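Glucuronoarabinoxylan endo-1,4-beta-xylanase (Clostridium papyrosolvens, PDB 4FMV) is a family 30 glycoside hydrolase that probably cleaves internal beta-1,4 linkages of xylan chains, this part of the protein including its (beta/alpha)8 barrel. Local coordinates at residues A73-A85 and M128-V140. Numbering follows the deposited sequence.
Sequences AKKASAKGAIVFA and MKDNGVDLYAISV
Two neighbouring parallel strands of the (beta/alpha)8 barrel, 82-86 and 137-139, run side by side, with Ala85 pairing with Ile138 and the C-terminal ends of helices 67-78 and 114-130 packed outside them. The register is set by main-chain bonds: Tyr136 N donates to Val83 O at 2.7 Å, Ala85 N more loosely to Ala137 O at 3.3 Å, and Ser139 N to Ala85 O at 2.9 Å. Ahead of these bonds, a water bridges the two backbones, accepting from Val83 N and donating to Asp134 O.

At the start of strand 82-86, Ile82 reaches over one face of the Tyr136 ring. Its CD1 lies 3.9 Å from the ring centroid and only 16° off the normal, a CH-pi contact. Tyr136 can offer this face because its chi1 of -168° places CG opposite the backbone N; the same ring makes a cation-pi contact with Arg172 of the next strand.

Between sheet and helices the packing is aliphatic. Leu135 wedges CD2 against Val83 CG1 at 3.8 Å, while its other branch, CD1, meets Ala85 CB. Farther out, both methyls of Val133 lie against Ala73 CB; CG2 also touches Lys74 CG, and CG1 faces Ser77 OG and Val83 CG2. Lys74, extended beyond CG, carries CE to 3.2 Å from Asn131 O. Both helices end in Schellman motifs, with Gly80 and Gly132 at the positive-phi positions, where the polypeptide leaves each helix on its way to the following strand.

On the barrel's inner side, Phe84 rests CB against Ala137 CB and meets Trp229 edge-to-face, and Ser139 OG hydrogen-bonds Glu177. Parallel strands inside and helix ends outside, joined by an aliphatic layer, are typical of two neighbouring strands of a TIM barrel and the helices that lead into them.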
loop_
_atom_site.group_PDB
_atom_site.type_symbol
_atom_site.label_atom_id
_atom_site.label_comp_id
_atom_site.label_asym_id
_atom_site.label_seq_id
_atom_site.Cartn_x
_atom_site.Cartn_y
_atom_site.Cartn_z
ATOM N N ALA A 73 12.712 -8.559 -4.931
ATOM C CA ALA A 73 11.766 -9.471 -4.309
ATOM C C ALA A 73 12.434 -10.365 -3.277
ATOM O O ALA A 73 11.909 -10.554 -2.178
ATOM C CB ALA A 73 11.080 -10.328 -5.391
ATOM N N LYS A 74 13.603 -10.919 -3.615
ATOM C CA LYS A 74 14.293 -11.794 -2.667
ATOM C C LYS A 74 14.720 -11.053 -1.402
ATOM O O LYS A 74 14.659 -11.614 -0.307
ATOM C CB LYS A 74 15.496 -12.487 -3.312
ATOM C CG LYS A 74 15.142 -13.572 -4.347
ATOM C CD LYS A 74 16.423 -14.236 -4.865
ATOM C CE LYS A 74 16.155 -15.408 -5.797
ATOM N NZ LYS A 74 17.438 -16.171 -6.126
ATOM N N LYS A 75 15.155 -9.799 -1.537
ATOM C CA LYS A 75 15.556 -9.032 -0.354
ATOM C C LYS A 75 14.362 -8.713 0.557
ATOM O O LYS A 75 14.453 -8.832 1.787
ATOM C CB LYS A 75 16.320 -7.759 -0.746
ATOM C CG LYS A 75 17.714 -8.049 -1.308
ATOM C CD LYS A 75 18.390 -6.790 -1.773
ATOM C CE LYS A 75 19.757 -7.083 -2.434
ATOM N NZ LYS A 75 19.621 -7.870 -3.674
ATOM N N ALA A 76 13.250 -8.317 -0.048
ATOM C CA ALA A 76 12.037 -8.036 0.708
ATOM C C ALA A 76 11.543 -9.299 1.409
ATOM O O ALA A 76 11.219 -9.265 2.595
ATOM C CB ALA A 76 10.935 -7.429 -0.205
ATOM N N SER A 77 11.527 -10.421 0.688
ATOM C CA SER A 77 11.020 -11.675 1.232
ATOM C C SER A 77 11.835 -12.166 2.413
ATOM O O SER A 77 11.287 -12.760 3.339
ATOM C CB SER A 77 11.018 -12.777 0.164
ATOM O OG SER A 77 10.132 -12.451 -0.893
ATOM N N ALA A 78 13.151 -11.958 2.362
ATOM C CA ALA A 78 14.026 -12.449 3.415
ATOM C C ALA A 78 13.741 -11.691 4.705
ATOM O O ALA A 78 14.134 -12.129 5.794
ATOM C CB ALA A 78 15.516 -12.285 2.999
ATOM N N LYS A 79 13.112 -10.522 4.566
ATOM C CA LYS A 79 12.727 -9.672 5.701
ATOM C C LYS A 79 11.277 -9.900 6.126
ATOM O O LYS A 79 10.728 -9.138 6.924
ATOM C CB LYS A 79 12.955 -8.185 5.403
ATOM C CG LYS A 79 14.425 -7.775 5.283
ATOM C CD LYS A 79 15.172 -8.063 6.571
ATOM C CE LYS A 79 16.602 -7.550 6.516
ATOM N NZ LYS A 79 17.493 -8.544 5.879
ATOM N N GLY A 80 10.632 -10.881 5.515
ATOM C CA GLY A 80 9.258 -11.190 5.861
ATOM C C GLY A 80 8.185 -10.400 5.113
ATOM O O GLY A 80 7.001 -10.504 5.447
ATOM N N ALA A 81 8.567 -9.609 4.116
ATOM C CA ALA A 81 7.553 -8.886 3.325
ATOM C C ALA A 81 6.902 -9.786 2.299
ATOM O O ALA A 81 7.514 -10.757 1.846
ATOM C CB ALA A 81 8.163 -7.672 2.615
ATOM N N ILE A 82 5.671 -9.464 1.902
ATOM C CA ILE A 82 5.103 -10.154 0.760
ATOM C C ILE A 82 5.437 -9.297 -0.448
ATOM O O ILE A 82 5.869 -8.152 -0.293
ATOM C CB ILE A 82 3.566 -10.290 0.878
ATOM C CG1 ILE A 82 2.913 -8.908 0.998
ATOM C CG2 ILE A 82 3.196 -11.203 2.058
ATOM C CD1 ILE A 82 1.388 -8.945 1.169
ATOM N N VAL A 83 5.133 -9.798 -1.639
ATOM C CA VAL A 83 5.560 -9.134 -2.875
ATOM C C VAL A 83 4.449 -9.213 -3.892
ATOM O O VAL A 83 3.880 -10.284 -4.101
ATOM C CB VAL A 83 6.819 -9.834 -3.500
ATOM C CG1 VAL A 83 7.293 -9.084 -4.722
ATOM C CG2 VAL A 83 7.935 -9.965 -2.484
ATOM N N PHE A 84 4.134 -8.092 -4.528
ATOM C CA PHE A 84 3.207 -8.115 -5.656
ATOM C C PHE A 84 3.790 -7.348 -6.829
ATOM O O PHE A 84 4.814 -6.678 -6.678
ATOM C CB PHE A 84 1.802 -7.622 -5.284
ATOM C CG PHE A 84 1.687 -6.117 -5.091
ATOM C CD1 PHE A 84 2.146 -5.510 -3.925
ATOM C CD2 PHE A 84 1.057 -5.330 -6.041
ATOM C CE1 PHE A 84 1.996 -4.143 -3.727
ATOM C CE2 PHE A 84 0.887 -3.963 -5.851
ATOM C CZ PHE A 84 1.369 -3.363 -4.692
ATOM N N ALA A 85 3.169 -7.486 -8.000
ATOM C CA ALA A 85 3.700 -6.912 -9.239
ATOM C C ALA A 85 2.608 -6.234 -10.056
ATOM O O ALA A 85 1.499 -6.778 -10.160
ATOM C CB ALA A 85 4.373 -8.014 -10.080
ATOM N N MET A 128 9.087 -15.995 -10.936
ATOM C CA MET A 128 9.271 -15.716 -9.522
ATOM C C MET A 128 9.226 -17.006 -8.686
ATOM O O MET A 128 10.085 -17.239 -7.805
ATOM C CB MET A 128 8.226 -14.712 -9.040
ATOM C CG MET A 128 8.419 -13.331 -9.623
ATOM S SD MET A 128 9.861 -12.514 -8.927
ATOM C CE MET A 128 10.165 -11.258 -10.171
ATOM N N LYS A 129 8.223 -17.840 -8.954
ATOM C CA LYS A 129 8.091 -19.104 -8.218
ATOM C C LYS A 129 9.302 -20.033 -8.365
ATOM O O LYS A 129 9.748 -20.659 -7.396
ATOM C CB LYS A 129 6.839 -19.849 -8.657
ATOM C CG LYS A 129 6.651 -21.195 -7.959
ATOM C CD LYS A 129 5.311 -21.818 -8.323
ATOM C CE LYS A 129 5.082 -23.128 -7.568
ATOM N NZ LYS A 129 5.141 -22.920 -6.090
ATOM N N ASP A 130 9.820 -20.144 -9.583
ATOM C CA ASP A 130 10.935 -21.047 -9.860
ATOM C C ASP A 130 12.204 -20.543 -9.169
ATOM O O ASP A 130 13.166 -21.286 -8.942
ATOM C CB ASP A 130 11.178 -21.136 -11.372
ATOM C CG ASP A 130 10.105 -21.917 -12.098
ATOM O OD1 ASP A 130 9.293 -22.594 -11.427
ATOM O OD2 ASP A 130 10.079 -21.870 -13.350
ATOM N N ASN A 131 12.220 -19.246 -8.920
ATOM C CA ASN A 131 13.320 -18.573 -8.234
ATOM C C ASN A 131 13.141 -18.341 -6.744
ATOM O O ASN A 131 13.872 -17.565 -6.153
ATOM C CB ASN A 131 13.792 -17.344 -9.002
ATOM C CG ASN A 131 14.508 -17.728 -10.276
ATOM O OD1 ASN A 131 15.713 -17.992 -10.266
ATOM N ND2 ASN A 131 13.768 -17.817 -11.372
ATOM N N GLY A 132 12.083 -18.912 -6.171
ATOM C CA GLY A 132 11.930 -18.929 -4.728
ATOM C C GLY A 132 11.054 -17.837 -4.144
ATOM O O GLY A 132 10.949 -17.711 -2.923
ATOM N N VAL A 133 10.423 -17.036 -4.994
ATOM C CA VAL A 133 9.526 -15.996 -4.506
ATOM C C VAL A 133 8.096 -16.376 -4.889
ATOM O O VAL A 133 7.776 -16.500 -6.081
ATOM C CB VAL A 133 9.907 -14.610 -5.108
ATOM C CG1 VAL A 133 8.842 -13.537 -4.802
ATOM C CG2 VAL A 133 11.284 -14.187 -4.619
ATOM N N ASP A 134 7.223 -16.576 -3.909
ATOM C CA ASP A 134 5.842 -16.842 -4.273
ATOM C C ASP A 134 5.127 -15.493 -4.257
ATOM O O ASP A 134 4.854 -14.920 -3.183
ATOM C CB ASP A 134 5.201 -17.822 -3.274
ATOM C CG ASP A 134 5.776 -19.252 -3.384
ATOM O OD1 ASP A 134 6.249 -19.630 -4.480
ATOM O OD2 ASP A 134 5.743 -20.005 -2.375
ATOM N N LEU A 135 4.797 -14.993 -5.447
ATOM C CA LEU A 135 4.157 -13.681 -5.552
ATOM C C LEU A 135 2.835 -13.695 -4.819
ATOM O O LEU A 135 2.032 -14.609 -5.024
ATOM C CB LEU A 135 3.857 -13.332 -7.000
ATOM C CG LEU A 135 4.866 -12.607 -7.863
ATOM C CD1 LEU A 135 4.122 -12.147 -9.134
ATOM C CD2 LEU A 135 5.513 -11.442 -7.116
ATOM N N TYR A 136 2.584 -12.669 -4.011
ATOM C CA TYR A 136 1.317 -12.593 -3.289
ATOM C C TYR A 136 0.154 -12.329 -4.241
ATOM O O TYR A 136 -0.903 -12.931 -4.113
ATOM C CB TYR A 136 1.361 -11.514 -2.187
ATOM C CG TYR A 136 0.189 -11.602 -1.238
ATOM C CD1 TYR A 136 0.248 -12.413 -0.120
ATOM C CD2 TYR A 136 -0.992 -10.908 -1.488
ATOM C CE1 TYR A 136 -0.823 -12.525 0.747
ATOM C CE2 TYR A 136 -2.069 -11.015 -0.632
ATOM C CZ TYR A 136 -1.972 -11.820 0.481
ATOM O OH TYR A 136 -3.033 -11.931 1.328
ATOM N N ALA A 137 0.348 -11.399 -5.175
ATOM C CA ALA A 137 -0.689 -11.036 -6.134
ATOM C C ALA A 137 -0.050 -10.408 -7.367
ATOM O O ALA A 137 1.090 -9.931 -7.316
ATOM C CB ALA A 137 -1.689 -10.033 -5.503
ATOM N N ILE A 138 -0.789 -10.401 -8.472
ATOM C CA ILE A 138 -0.336 -9.751 -9.685
ATOM C C ILE A 138 -1.480 -8.917 -10.267
ATOM O O ILE A 138 -2.628 -9.365 -10.256
ATOM C CB ILE A 138 0.200 -10.785 -10.707
ATOM C CG1 ILE A 138 0.981 -10.076 -11.832
ATOM C CG2 ILE A 138 -0.950 -11.684 -11.240
ATOM C CD1 ILE A 138 1.924 -11.032 -12.613
ATOM N N SER A 139 -1.151 -7.706 -10.733
ATOM C CA SER A 139 -2.130 -6.715 -11.162
ATOM C C SER A 139 -2.316 -6.762 -12.672
ATOM O O SER A 139 -1.362 -7.003 -13.404
ATOM C CB SER A 139 -1.703 -5.304 -10.707
ATOM O OG SER A 139 -2.635 -4.284 -11.070
ATOM N N VAL A 140 -3.554 -6.556 -13.125
ATOM C CA VAL A 140 -3.871 -6.555 -14.549
ATOM C C VAL A 140 -3.251 -5.323 -15.218
ATOM O O VAL A 140 -2.640 -5.422 -16.279
ATOM C CB VAL A 140 -5.417 -6.578 -14.805
ATOM C CG1 VAL A 140 -5.746 -6.492 -16.313
ATOM C CG2 VAL A 140 -6.054 -7.819 -14.169
HETATM O O HOH W 1 4.989 -12.849 -1.691
#